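Local coordinates for aryl esterase (Mycobacterium smegmatis, PDB 2Q0Q), which catalyses acyl transfer to alcohols in water and, as an aryl esterase of the SGNH hydrolase family, probably hydrolyses aryl esters, at residues V37-L42 and F46-E51; T57-D62 and M111-T116; V134-P139 and R166-L171; S138-A143 and I194-A199; P178-G183 and G205-E210. One frame throughout, in Å; residues are numbered along the deposited sequence.

Contact 1: residues V37-L42 and F46-E51; sequences VLAQQL and FEVIEE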
# COMPACT_ATOMS: atom_id res chain seq x y z
N VAL G 37 -34.85 -25.68 -1.43
CA VAL G 37 -35.12 -27.11 -1.28
C VAL G 37 -34.59 -27.62 0.06
O VAL G 37 -35.27 -28.38 0.76
CB VAL G 37 -34.51 -27.93 -2.42
CG1 VAL G 37 -34.66 -29.40 -2.13
CG2 VAL G 37 -35.15 -27.53 -3.75
N LEU G 38 -33.40 -27.12 0.45
CA LEU G 38 -32.84 -27.42 1.76
C LEU G 38 -33.80 -26.97 2.86
O LEU G 38 -34.09 -27.74 3.77
CB LEU G 38 -31.45 -26.76 1.93
CG LEU G 38 -30.72 -26.96 3.27
CD1 LEU G 38 -30.43 -28.40 3.58
CD2 LEU G 38 -29.42 -26.19 3.22
N ALA G 39 -34.29 -25.74 2.77
CA ALA G 39 -35.16 -25.18 3.79
C ALA G 39 -36.47 -25.97 3.92
O ALA G 39 -36.92 -26.24 5.05
CB ALA G 39 -35.43 -23.70 3.49
N GLN G 40 -37.07 -26.30 2.77
CA GLN G 40 -38.28 -27.14 2.66
C GLN G 40 -38.07 -28.47 3.35
O GLN G 40 -38.89 -28.92 4.17
CB GLN G 40 -38.61 -27.50 1.20
CG GLN G 40 -39.17 -26.42 0.31
CD GLN G 40 -39.19 -26.87 -1.17
OE1 GLN G 40 -39.53 -28.02 -1.48
NE2 GLN G 40 -38.81 -25.96 -2.07
N GLN G 41 -36.97 -29.12 2.98
CA GLN G 41 -36.68 -30.46 3.44
C GLN G 41 -36.41 -30.49 4.93
O GLN G 41 -36.81 -31.43 5.61
CB GLN G 41 -35.49 -31.04 2.66
CG GLN G 41 -35.81 -31.34 1.20
CD GLN G 41 -36.73 -32.52 1.02
OE1 GLN G 41 -36.45 -33.63 1.46
NE2 GLN G 41 -37.84 -32.29 0.33
N LEU G 42 -35.75 -29.46 5.45
CA LEU G 42 -35.41 -29.41 6.86
C LEU G 42 -36.62 -29.05 7.73
O LEU G 42 -36.80 -29.59 8.81
CB LEU G 42 -34.29 -28.40 7.08
CG LEU G 42 -32.90 -28.85 6.67
CD1 LEU G 42 -31.91 -27.67 6.74
CD2 LEU G 42 -32.44 -30.04 7.52
N PHE G 46 -35.55 -25.64 11.50
CA PHE G 46 -34.35 -25.02 10.94
C PHE G 46 -34.65 -23.75 10.18
O PHE G 46 -35.76 -23.55 9.69
CB PHE G 46 -33.66 -26.00 9.97
CG PHE G 46 -33.20 -27.27 10.62
CD1 PHE G 46 -31.89 -27.43 11.02
CD2 PHE G 46 -34.10 -28.30 10.85
CE1 PHE G 46 -31.47 -28.63 11.63
CE2 PHE G 46 -33.70 -29.47 11.45
CZ PHE G 46 -32.38 -29.64 11.85
N GLU G 47 -33.64 -22.89 10.08
CA GLU G 47 -33.71 -21.68 9.30
C GLU G 47 -32.46 -21.57 8.43
O GLU G 47 -31.34 -21.59 8.96
CB GLU G 47 -33.79 -20.47 10.24
CG GLU G 47 -34.03 -19.14 9.53
CD GLU G 47 -33.87 -17.95 10.44
OE1 GLU G 47 -33.80 -18.14 11.68
OE2 GLU G 47 -33.81 -16.80 9.91
N VAL G 48 -32.65 -21.43 7.12
CA VAL G 48 -31.56 -21.31 6.16
C VAL G 48 -31.33 -19.85 5.76
O VAL G 48 -32.26 -19.10 5.50
CB VAL G 48 -31.82 -22.17 4.90
CG1 VAL G 48 -30.79 -21.88 3.79
CG2 VAL G 48 -31.80 -23.64 5.29
N ILE G 49 -30.06 -19.46 5.72
CA ILE G 49 -29.65 -18.10 5.39
C ILE G 49 -28.84 -18.14 4.09
O ILE G 49 -27.82 -18.82 4.03
CB ILE G 49 -28.81 -17.52 6.53
CG1 ILE G 49 -29.66 -17.45 7.81
CG2 ILE G 49 -28.25 -16.18 6.15
CD1 ILE G 49 -28.87 -17.74 9.07
N GLU G 50 -29.32 -17.42 3.08
CA GLU G 50 -28.75 -17.45 1.72
C GLU G 50 -27.73 -16.34 1.52
O GLU G 50 -28.08 -15.16 1.41
CB GLU G 50 -29.85 -17.29 0.67
CG GLU G 50 -30.88 -18.41 0.76
CD GLU G 50 -32.08 -18.23 -0.14
OE1 GLU G 50 -32.53 -17.07 -0.37
OE2 GLU G 50 -32.59 -19.26 -0.61
N GLU G 51 -26.46 -16.72 1.50
CA GLU G 51 -25.38 -15.80 1.18
C GLU G 51 -24.57 -16.33 0.00
O GLU G 51 -23.40 -16.65 0.14
CB GLU G 51 -24.51 -15.53 2.41
CG GLU G 51 -25.22 -14.73 3.52
CD GLU G 51 -25.25 -13.24 3.28
OE1 GLU G 51 -24.55 -12.72 2.37
OE2 GLU G 51 -25.95 -12.55 4.07
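L42 lays its CD2 methyl over the face of the F46 ring, a CH-pi contact in which the carbon stands 4.1 Å from the ring centroid and only 8° off the ring normal. The two side chains cross at about a right angle. F46 has CG anti to its carbonyl carbon (chi1 -62°), which turns the ring back alongside the end of helix 34-42, where L42 O comes 3.6 Å from F46 CD2. The other branch of L42, CD1, bends toward F46 CB and reaches V48 CG2 at 4.3 Å. Two residues on along the strand, V48 sends CG2 into the helix: the methyl lies 4.0 Å from L38 CG and 4.1 Å from A39 CB, again with the valine and leucine side chains roughly perpendicular. Helix and strand run antiparallel, their short axes at 175° and 8.1 Å apart, an alpha-to-beta connection through a short turn, as in alpha/beta folds, with 46-52 the outermost strand within this chain. The polar ends nearby look elsewhere: E50 bridges to R33 and E47 to R4. What joins the two elements is therefore dispersion between methyls and a ring, an apolar seam that depends on shape and burial rather than on charge.

Contact 2: residues T57-D62 and M111-T116; sequences TTNIDD and MSVLVT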
# COMPACT_ATOMS: atom_id res chain seq x y z
N THR G 57 -15.06 -15.94 -5.39
CA THR G 57 -13.96 -16.88 -5.19
C THR G 57 -13.75 -17.16 -3.69
O THR G 57 -14.36 -16.51 -2.83
CB THR G 57 -12.64 -16.28 -5.69
OG1 THR G 57 -12.27 -15.23 -4.81
CG2 THR G 57 -12.79 -15.71 -7.10
N THR G 58 -12.86 -18.10 -3.40
CA THR G 58 -12.56 -18.44 -2.00
C THR G 58 -11.97 -17.22 -1.31
O THR G 58 -12.55 -16.70 -0.35
CB THR G 58 -11.59 -19.64 -1.85
OG1 THR G 58 -10.38 -19.39 -2.59
CG2 THR G 58 -12.26 -20.93 -2.31
N ASN G 59 -10.83 -16.75 -1.81
CA ASN G 59 -10.08 -15.66 -1.17
C ASN G 59 -9.17 -14.89 -2.11
O ASN G 59 -8.11 -14.38 -1.69
CB ASN G 59 -9.26 -16.23 -0.00
CG ASN G 59 -7.96 -16.91 -0.46
OD1 ASN G 59 -7.90 -17.50 -1.54
ND2 ASN G 59 -6.93 -16.83 0.40
N ILE G 60 -9.57 -14.77 -3.37
CA ILE G 60 -8.74 -14.05 -4.32
C ILE G 60 -9.56 -12.94 -4.97
O ILE G 60 -10.69 -13.16 -5.42
CB ILE G 60 -8.06 -15.03 -5.35
CG1 ILE G 60 -7.23 -14.25 -6.38
CG2 ILE G 60 -9.07 -15.91 -6.06
CD1 ILE G 60 -6.17 -15.07 -7.04
N ASP G 61 -8.99 -11.75 -4.99
CA ASP G 61 -9.60 -10.61 -5.66
C ASP G 61 -9.77 -10.87 -7.15
O ASP G 61 -8.82 -11.28 -7.83
CB ASP G 61 -8.72 -9.36 -5.47
CG ASP G 61 -8.69 -8.87 -4.02
OD1 ASP G 61 -9.60 -9.24 -3.23
OD2 ASP G 61 -7.76 -8.14 -3.66
N ASP G 62 -10.96 -10.62 -7.66
CA ASP G 62 -11.19 -10.70 -9.11
C ASP G 62 -10.86 -9.33 -9.69
O ASP G 62 -11.38 -8.30 -9.20
CB ASP G 62 -12.63 -11.13 -9.41
CG ASP G 62 -12.87 -11.42 -10.90
OD1 ASP G 62 -12.58 -10.51 -11.70
OD2 ASP G 62 -13.35 -12.52 -11.27
N MSE G 111 -9.99 -22.10 0.56
CA MSE G 111 -11.01 -22.75 1.37
C MSE G 111 -10.59 -22.88 2.84
O MSE G 111 -11.41 -22.66 3.72
CB MSE G 111 -11.39 -24.12 0.78
CG MSE G 111 -12.41 -24.93 1.62
SE MSE G 111 -14.16 -24.01 1.89
CE MSE G 111 -14.99 -24.45 0.13
N SER G 112 -9.33 -23.22 3.10
CA SER G 112 -8.83 -23.34 4.50
C SER G 112 -8.93 -22.02 5.29
O SER G 112 -9.22 -22.03 6.48
CB SER G 112 -7.38 -23.85 4.54
OG SER G 112 -6.40 -22.82 4.34
N VAL G 113 -8.69 -20.90 4.61
CA VAL G 113 -8.92 -19.58 5.19
C VAL G 113 -10.39 -19.41 5.63
O VAL G 113 -10.66 -18.95 6.73
CB VAL G 113 -8.50 -18.46 4.20
CG1 VAL G 113 -8.95 -17.09 4.69
CG2 VAL G 113 -6.99 -18.48 3.97
N LEU G 114 -11.33 -19.76 4.76
CA LEU G 114 -12.76 -19.65 5.08
C LEU G 114 -13.16 -20.56 6.27
O LEU G 114 -13.87 -20.13 7.20
CB LEU G 114 -13.60 -19.97 3.83
CG LEU G 114 -13.39 -19.04 2.61
CD1 LEU G 114 -14.23 -19.47 1.43
CD2 LEU G 114 -13.72 -17.63 2.93
N VAL G 115 -12.68 -21.80 6.27
CA VAL G 115 -12.92 -22.69 7.40
C VAL G 115 -12.39 -22.11 8.68
O VAL G 115 -13.09 -22.07 9.68
CB VAL G 115 -12.30 -24.09 7.18
CG1 VAL G 115 -12.50 -25.00 8.41
CG2 VAL G 115 -12.90 -24.75 5.94
N THR G 116 -11.17 -21.61 8.62
CA THR G 116 -10.55 -21.01 9.81
C THR G 116 -11.36 -19.81 10.33
O THR G 116 -11.56 -19.67 11.56
CB THR G 116 -9.09 -20.60 9.52
OG1 THR G 116 -8.34 -21.78 9.19
CG2 THR G 116 -8.44 -19.97 10.72
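T58 carries the close side of this contact, meeting the first turn of segment M111-T116 with both its side chain and its carbonyl. T58 CB sits 3.8 Å from the backbone N of selenomethionine M111, with CG2 just as near, while T58 O looks at the isobutyl end of L114 and comes 3.6 Å from L114 CD2. L114 straddles that oxygen, its CD1 branch 3.7 Å from T58 O and also packed on T58 CA. Carrying CG anti to its carbonyl carbon (chi1 -61°), the leucine extends toward the loop. The polar end of T58 is engaged elsewhere: its OG1 is hydrogen-bonded to D95, leaving CB, CG2 and the carbonyl oxygen to meet the helix.

The far side is looser. N59 and V113, both partly exposed, cross at about a right angle and touch through a single pair, N59 ND2 to V113 CG2 at 3.9 Å. N59 OD1 takes a hydrogen bond from R102. Within the loop, T57 OG1 donates to I60 O at 2.7 Å.

The contact packs the loop between strand 46-52 and helix 70-81 on helix 104-119, one of those covering the alpha/beta sheet. That helix has neighbours on several sides: A71 of helix 70-81 packs on V113 and L114, L74 on L114, M111 and V115 face V136 of strand 133-138, Y168 of helix 164-175 touches M111, and P63 of a third subunit packs on V113.

Contact 3: residues V134-P139 and R166-L171; sequences VLVVSP and RVYSAL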
# COMPACT_ATOMS: atom_id res chain seq x y z
N VAL G 134 -18.90 -26.17 10.68
CA VAL G 134 -18.67 -25.90 9.27
C VAL G 134 -18.84 -27.19 8.48
O VAL G 134 -18.57 -28.28 8.97
CB VAL G 134 -17.27 -25.28 9.01
CG1 VAL G 134 -16.15 -26.32 9.28
CG2 VAL G 134 -17.17 -24.73 7.56
N LEU G 135 -19.32 -27.05 7.25
CA LEU G 135 -19.36 -28.15 6.30
C LEU G 135 -18.70 -27.66 5.02
O LEU G 135 -19.19 -26.74 4.36
CB LEU G 135 -20.81 -28.60 6.03
CG LEU G 135 -21.02 -29.64 4.91
CD1 LEU G 135 -20.18 -30.89 5.17
CD2 LEU G 135 -22.50 -30.00 4.76
N VAL G 136 -17.56 -28.26 4.69
CA VAL G 136 -16.82 -27.96 3.46
C VAL G 136 -17.44 -28.76 2.31
O VAL G 136 -17.58 -30.00 2.38
CB VAL G 136 -15.32 -28.33 3.62
CG1 VAL G 136 -14.55 -28.17 2.29
CG2 VAL G 136 -14.67 -27.56 4.80
N VAL G 137 -17.84 -28.06 1.26
CA VAL G 137 -18.48 -28.72 0.11
C VAL G 137 -17.69 -28.45 -1.16
O VAL G 137 -17.49 -27.29 -1.53
CB VAL G 137 -19.91 -28.25 -0.11
CG1 VAL G 137 -20.53 -28.92 -1.30
CG2 VAL G 137 -20.77 -28.47 1.16
N SER G 138 -17.26 -29.52 -1.83
CA SER G 138 -16.65 -29.36 -3.15
C SER G 138 -17.79 -29.24 -4.16
O SER G 138 -18.75 -30.04 -4.09
CB SER G 138 -15.72 -30.54 -3.50
OG SER G 138 -16.32 -31.77 -3.19
N PRO G 139 -17.70 -28.26 -5.09
CA PRO G 139 -18.72 -28.18 -6.13
C PRO G 139 -18.53 -29.34 -7.11
O PRO G 139 -17.48 -29.97 -7.13
CB PRO G 139 -18.42 -26.86 -6.82
CG PRO G 139 -16.92 -26.75 -6.70
CD PRO G 139 -16.65 -27.24 -5.29
N ARG G 166 -11.02 -34.20 -4.02
CA ARG G 166 -9.84 -34.80 -3.42
C ARG G 166 -9.13 -33.85 -2.45
O ARG G 166 -8.84 -34.23 -1.31
CB ARG G 166 -8.86 -35.25 -4.51
CG ARG G 166 -7.64 -35.95 -3.94
CD ARG G 166 -6.79 -36.59 -5.01
NE ARG G 166 -6.24 -35.59 -5.93
CZ ARG G 166 -5.14 -34.87 -5.70
NH1 ARG G 166 -4.45 -35.01 -4.56
NH2 ARG G 166 -4.72 -34.00 -6.61
N VAL G 167 -8.82 -32.66 -2.93
CA VAL G 167 -8.05 -31.72 -2.13
C VAL G 167 -8.88 -31.18 -0.95
O VAL G 167 -8.33 -30.99 0.12
CB VAL G 167 -7.38 -30.54 -2.96
CG1 VAL G 167 -6.45 -31.11 -4.02
CG2 VAL G 167 -8.41 -29.62 -3.57
N TYR G 168 -10.19 -30.95 -1.14
CA TYR G 168 -11.04 -30.48 -0.05
C TYR G 168 -11.27 -31.59 0.98
O TYR G 168 -11.35 -31.31 2.19
CB TYR G 168 -12.42 -29.98 -0.52
CG TYR G 168 -12.48 -28.60 -1.18
CD1 TYR G 168 -11.33 -27.90 -1.57
CD2 TYR G 168 -13.71 -28.03 -1.48
CE1 TYR G 168 -11.42 -26.65 -2.20
CE2 TYR G 168 -13.81 -26.79 -2.09
CZ TYR G 168 -12.67 -26.11 -2.46
OH TYR G 168 -12.78 -24.89 -3.06
N SER G 169 -11.38 -32.85 0.53
CA SER G 169 -11.47 -33.96 1.47
C SER G 169 -10.22 -34.08 2.35
O SER G 169 -10.32 -34.31 3.57
CB SER G 169 -11.71 -35.27 0.75
OG SER G 169 -11.93 -36.32 1.68
N ALA G 170 -9.06 -33.94 1.71
CA ALA G 170 -7.76 -33.93 2.40
C ALA G 170 -7.71 -32.81 3.41
O ALA G 170 -7.34 -33.04 4.57
CB ALA G 170 -6.62 -33.75 1.41
N LEU G 171 -8.06 -31.61 2.96
CA LEU G 171 -8.06 -30.42 3.82
C LEU G 171 -8.94 -30.66 5.04
O LEU G 171 -8.52 -30.47 6.20
CB LEU G 171 -8.57 -29.23 3.03
CG LEU G 171 -8.80 -27.99 3.88
CD1 LEU G 171 -7.48 -27.49 4.51
CD2 LEU G 171 -9.47 -26.89 3.08
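Y168 packs its ring against the end of strand 133-138 and the proline that follows, and nearly the whole contact passes through that one side chain. Two pairs are apolar. V136 CG1 lies 3.9 Å from Y168 CD2 and about as near to Y168 CB, so the valine methyl fills the corner where the ring leaves the helix; the two side chains meet at a slant. P139 adds a lighter touch, its CD 4.3 Å from Y168 CE2.

With CG anti to its carbonyl carbon (chi1 -76°), the tyrosine reaches across the strand, past S138. Carbons of that serine pack on the ring at CD2: S138 CA approaches Y168 CD2 obliquely at 3.6 Å, and S138 CB is 3.8 Å from the same atom.

Another kind of contact is between a carbonyl and the ring rim. V137 O lies at the edge of the tyrosine, in its plane, 3.8 Å from Y168 CE2, facing the aromatic C-H side.

Y168 OH is hydrogen-bonded to L91 O, which pins the far end of the ring, and S138 OG is hydrogen-bonded to D181. The two hydroxyls thus have partners outside the two segments, and carbon packing plus one carbonyl at the ring edge make up the buried contact.

Strand and helix run antiparallel at 165° with axes 8.3 Å apart, as in the three-layer alpha/beta/alpha sandwich of SGNH hydrolases. Strand 133-138 lies between strands 86-90 and 179-181; I107 and M111 of helix 104-119 and F179 of strand 179-181 also pack on Y168.

Contact 4: residues S138-A143 and I194-A199; sequences SPPPLA and IHFTEA. With SO4 (sulfate ion), chain U.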
# COMPACT_ATOMS: atom_id res chain seq x y z
N SER G 138 -17.26 -29.52 -1.83
CA SER G 138 -16.65 -29.36 -3.15
C SER G 138 -17.79 -29.24 -4.16
O SER G 138 -18.75 -30.04 -4.09
CB SER G 138 -15.72 -30.54 -3.50
OG SER G 138 -16.32 -31.77 -3.19
N PRO G 139 -17.70 -28.26 -5.09
CA PRO G 139 -18.72 -28.18 -6.13
C PRO G 139 -18.53 -29.34 -7.11
O PRO G 139 -17.48 -29.97 -7.13
CB PRO G 139 -18.42 -26.86 -6.82
CG PRO G 139 -16.92 -26.75 -6.70
CD PRO G 139 -16.65 -27.24 -5.29
N PRO G 140 -19.53 -29.62 -7.95
CA PRO G 140 -19.35 -30.63 -8.98
C PRO G 140 -18.42 -30.15 -10.09
O PRO G 140 -18.32 -28.93 -10.34
CB PRO G 140 -20.76 -30.86 -9.51
CG PRO G 140 -21.49 -29.68 -9.20
CD PRO G 140 -20.87 -29.02 -8.02
N PRO G 141 -17.75 -31.09 -10.78
CA PRO G 141 -16.87 -30.68 -11.87
C PRO G 141 -17.65 -29.89 -12.93
O PRO G 141 -18.83 -30.18 -13.19
CB PRO G 141 -16.34 -32.01 -12.40
CG PRO G 141 -16.47 -32.96 -11.24
CD PRO G 141 -17.76 -32.55 -10.60
N LEU G 142 -16.99 -28.91 -13.53
CA LEU G 142 -17.53 -28.22 -14.68
C LEU G 142 -17.69 -29.18 -15.86
O LEU G 142 -17.14 -30.30 -15.87
CB LEU G 142 -16.62 -27.05 -15.09
CG LEU G 142 -16.51 -25.89 -14.11
CD1 LEU G 142 -15.30 -25.01 -14.39
CD2 LEU G 142 -17.79 -25.05 -14.08
N ALA G 143 -18.44 -28.73 -16.86
CA ALA G 143 -18.66 -29.48 -18.09
C ALA G 143 -18.30 -28.60 -19.29
O ALA G 143 -18.00 -27.42 -19.12
CB ALA G 143 -20.12 -29.91 -18.15
N ILE G 194 -21.68 -24.73 -16.64
CA ILE G 194 -21.22 -24.17 -15.39
C ILE G 194 -22.27 -24.28 -14.28
O ILE G 194 -21.96 -24.68 -13.16
CB ILE G 194 -20.85 -22.66 -15.56
CG1 ILE G 194 -19.80 -22.47 -16.67
CG2 ILE G 194 -20.39 -22.06 -14.21
CD1 ILE G 194 -19.67 -21.03 -17.16
N HIS G 195 -23.51 -23.89 -14.59
CA HIS G 195 -24.53 -23.74 -13.58
C HIS G 195 -25.48 -24.94 -13.56
O HIS G 195 -25.30 -25.89 -14.34
CB HIS G 195 -25.24 -22.38 -13.74
CG HIS G 195 -24.29 -21.23 -13.64
ND1 HIS G 195 -23.76 -20.61 -14.76
CD2 HIS G 195 -23.74 -20.60 -12.57
CE1 HIS G 195 -22.94 -19.64 -14.38
NE2 HIS G 195 -22.90 -19.62 -13.05
N PHE G 196 -26.43 -24.90 -12.62
CA PHE G 196 -27.26 -26.05 -12.29
C PHE G 196 -28.59 -26.02 -12.98
O PHE G 196 -29.19 -24.97 -13.13
CB PHE G 196 -27.58 -26.18 -10.80
CG PHE G 196 -26.40 -26.49 -9.91
CD1 PHE G 196 -26.52 -26.33 -8.53
CD2 PHE G 196 -25.18 -26.97 -10.41
CE1 PHE G 196 -25.46 -26.64 -7.65
CE2 PHE G 196 -24.11 -27.25 -9.55
CZ PHE G 196 -24.25 -27.08 -8.16
N THR G 197 -29.07 -27.20 -13.35
CA THR G 197 -30.46 -27.38 -13.75
C THR G 197 -31.35 -27.36 -12.52
O THR G 197 -30.86 -27.34 -11.37
CB THR G 197 -30.68 -28.72 -14.44
OG1 THR G 197 -30.22 -29.77 -13.58
CG2 THR G 197 -29.93 -28.75 -15.77
N GLU G 198 -32.66 -27.34 -12.74
CA GLU G 198 -33.61 -27.46 -11.64
C GLU G 198 -33.43 -28.78 -10.87
O GLU G 198 -33.52 -28.77 -9.63
CB GLU G 198 -35.04 -27.40 -12.16
CG GLU G 198 -35.42 -26.04 -12.72
CD GLU G 198 -36.84 -26.04 -13.29
OE1 GLU G 198 -37.17 -26.91 -14.16
OE2 GLU G 198 -37.59 -25.14 -12.86
N ALA G 199 -33.19 -29.86 -11.61
CA ALA G 199 -32.99 -31.22 -11.04
C ALA G 199 -31.67 -31.37 -10.25
O ALA G 199 -31.65 -32.05 -9.19
CB ALA G 199 -33.07 -32.30 -12.12
S SO4 U . -19.89 -17.59 -11.85
O1 SO4 U . -19.20 -18.81 -12.42
O2 SO4 U . -20.10 -17.79 -10.39
O3 SO4 U . -19.10 -16.42 -12.28
O4 SO4 U . -21.23 -17.50 -12.45
O HOH W 1 -20.41 -26.46 -11.49
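L142 has CG anti to its carbonyl carbon (chi1 -66°), while I194 has CG2 anti to its backbone N, beside the carbonyl carbon, and it is this CG2, with CA, that meets L142 CD2. The side chains lie side by side pointing the same way, L142 CD2 3.8 Å from I194 CA and 4.0 Å from I194 CG2. That same CG2 stands over the centre of the H195 imidazole, 3.5 Å above its plane. P140 and F196 approach from opposite directions, P140 CG coming 3.6 Å from F196 CE2, obliquely to the ring. One water bridges the two loops, donating to I194 O at 2.9 Å and, weakly, to P140 O.

H195 turns to the other side. Its NE2 donates at 2.8 Å to sulfate O4, which lies at the ring edge in its plane; the N-H...O angle is 147°. ND1 is hydrogen-bonded to D192. S11, H195 and D192 have the arrangement of a Ser-His-Asp triad, consistent with the SGNH family; the sulfate, probably from the crystallisation liquor, also bonds S11, A55, N94 and K97.

The contact ties the loop after strand 133-138 to the loop leading into helix 198-215, N-capped by T197; L12 of helix 11-14 packs on H195 and F196.

Contact 5: residues P178-G183 and G205-E210; sequences PFFDAG and GVALAE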
# COMPACT_ATOMS: atom_id res chain seq x y z
N PRO G 178 -16.22 -31.50 9.02
CA PRO G 178 -17.06 -32.25 8.07
C PRO G 178 -16.87 -31.82 6.61
O PRO G 178 -16.78 -30.63 6.31
CB PRO G 178 -18.50 -31.93 8.53
CG PRO G 178 -18.40 -31.37 9.85
CD PRO G 178 -17.04 -30.76 9.99
N PHE G 179 -16.86 -32.82 5.72
CA PHE G 179 -16.78 -32.61 4.28
C PHE G 179 -17.95 -33.30 3.56
O PHE G 179 -18.40 -34.37 3.97
CB PHE G 179 -15.46 -33.18 3.74
CG PHE G 179 -15.41 -33.31 2.25
CD1 PHE G 179 -15.17 -32.19 1.46
CD2 PHE G 179 -15.62 -34.54 1.64
CE1 PHE G 179 -15.14 -32.30 0.08
CE2 PHE G 179 -15.59 -34.66 0.25
CZ PHE G 179 -15.35 -33.53 -0.53
N PHE G 180 -18.41 -32.68 2.47
CA PHE G 180 -19.37 -33.32 1.56
C PHE G 180 -19.05 -32.94 0.11
O PHE G 180 -18.82 -31.78 -0.19
CB PHE G 180 -20.80 -32.92 1.91
CG PHE G 180 -21.85 -33.49 0.98
CD1 PHE G 180 -22.24 -34.81 1.08
CD2 PHE G 180 -22.45 -32.68 0.02
CE1 PHE G 180 -23.21 -35.34 0.20
CE2 PHE G 180 -23.42 -33.18 -0.85
CZ PHE G 180 -23.80 -34.51 -0.75
N ASP G 181 -19.09 -33.91 -0.79
CA ASP G 181 -18.85 -33.67 -2.19
C ASP G 181 -20.18 -33.58 -2.93
O ASP G 181 -20.86 -34.60 -3.14
CB ASP G 181 -18.00 -34.80 -2.79
CG ASP G 181 -17.71 -34.63 -4.29
OD1 ASP G 181 -17.87 -33.51 -4.83
OD2 ASP G 181 -17.33 -35.65 -4.93
N ALA G 182 -20.49 -32.39 -3.40
CA ALA G 182 -21.69 -32.17 -4.19
C ALA G 182 -21.65 -33.03 -5.46
O ALA G 182 -22.69 -33.47 -5.94
CB ALA G 182 -21.84 -30.72 -4.53
N GLY G 183 -20.45 -33.29 -5.97
CA GLY G 183 -20.29 -34.13 -7.15
C GLY G 183 -20.63 -35.59 -6.89
O GLY G 183 -20.78 -36.32 -7.86
N GLY G 205 -30.06 -30.14 -2.72
CA GLY G 205 -30.85 -29.77 -1.53
C GLY G 205 -31.28 -30.93 -0.62
O GLY G 205 -31.23 -30.84 0.62
N VAL G 206 -31.72 -32.01 -1.26
CA VAL G 206 -32.16 -33.23 -0.55
C VAL G 206 -30.99 -34.00 0.12
O VAL G 206 -31.15 -34.63 1.21
CB VAL G 206 -32.92 -34.16 -1.51
CG1 VAL G 206 -32.98 -35.56 -0.95
CG2 VAL G 206 -34.31 -33.61 -1.79
N ALA G 207 -29.82 -33.89 -0.52
CA ALA G 207 -28.64 -34.54 0.02
C ALA G 207 -28.11 -33.74 1.20
O ALA G 207 -27.74 -34.32 2.21
CB ALA G 207 -27.59 -34.64 -1.03
N LEU G 208 -28.04 -32.43 1.02
CA LEU G 208 -27.54 -31.55 2.08
C LEU G 208 -28.47 -31.51 3.29
O LEU G 208 -28.02 -31.28 4.43
CB LEU G 208 -27.26 -30.13 1.56
CG LEU G 208 -26.01 -29.96 0.68
CD1 LEU G 208 -25.96 -28.59 -0.02
CD2 LEU G 208 -24.70 -30.22 1.47
N ALA G 209 -29.78 -31.64 3.06
CA ALA G 209 -30.75 -31.71 4.16
C ALA G 209 -30.35 -32.88 5.08
O ALA G 209 -30.28 -32.73 6.29
CB ALA G 209 -32.15 -31.88 3.63
N GLU G 210 -30.04 -34.04 4.50
CA GLU G 210 -29.57 -35.16 5.31
C GLU G 210 -28.26 -34.82 6.04
O GLU G 210 -28.07 -35.17 7.21
CB GLU G 210 -29.42 -36.41 4.40
CG GLU G 210 -28.97 -37.66 5.14
CD GLU G 210 -27.44 -37.81 5.24
OE1 GLU G 210 -26.71 -37.24 4.38
OE2 GLU G 210 -27.02 -38.41 6.31
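F180 reaches from strand 179-181, outermost in the sheet within this chain, to the C-terminal helix 198-215, a strand-on-helix packing of the parallel alpha/beta sheet that SGNH hydrolases share. The ring is sent straight out from the strand: CG is anti to the backbone N (chi1 177°), and chi2 of 77° stands the ring across its CA-CB-CG plane. In this pose one side of the ring reaches L208 and its tip reaches A207, both obliquely. F180 CD2 lies 3.6 Å from L208 CD2, and F180 CE2 sits 4.0 Å from the same methyl, while F180 CZ comes 3.8 Å from A207 CB.

L208 supplies the longer reach. Its CB starts off to the side of the helix face turned to the strand, but with CG anti to the carbonyl carbon (chi1 -74°) and the chain then extended, CD2 arrives beside the ring. The leucine and phenylalanine cross at a slant, and of the leucine it is CD2 that touches. A207, with just a methyl, points directly at the strand and lets the ring tip come close. The backbones accordingly stay well apart, F180 CA and L208 CA being 8.4 Å from each other.

Other side chains close the surroundings: L135 of strand 133-138 and Q211 of the same helix also touch F180, and W34 of helix 34-42 packs on L208. At the strand's end the chain turns on D181 in an Asx turn built on OD1, an oxygen that S138 OG also bonds: G183 N donates to D181 OD1 at 2.8 Å, approaching from above the carboxylate plane.

In the fold
From the N terminus, contact 1 comes first, closing the short turn between helix 34-42 and strand 46-52. Contact 2 then closes a longer loop, bringing the segment after that strand back to helix 104-119. Contact 3 follows in series and returns helix 164-175 to strand 133-138, while contact 4 starts from the same residues, S138 and P139, and runs on to 194-199. Contact 5 opens within that span and ends beyond it, so contacts 4 and 5 cross. Helices of contacts 2 and 3 touch each other, as do those of contacts 1 and 5, the latter with centres about 13 Å apart. Strands 133-138 and 179-181 join contacts 3 and 5 as neighbours in the sheet.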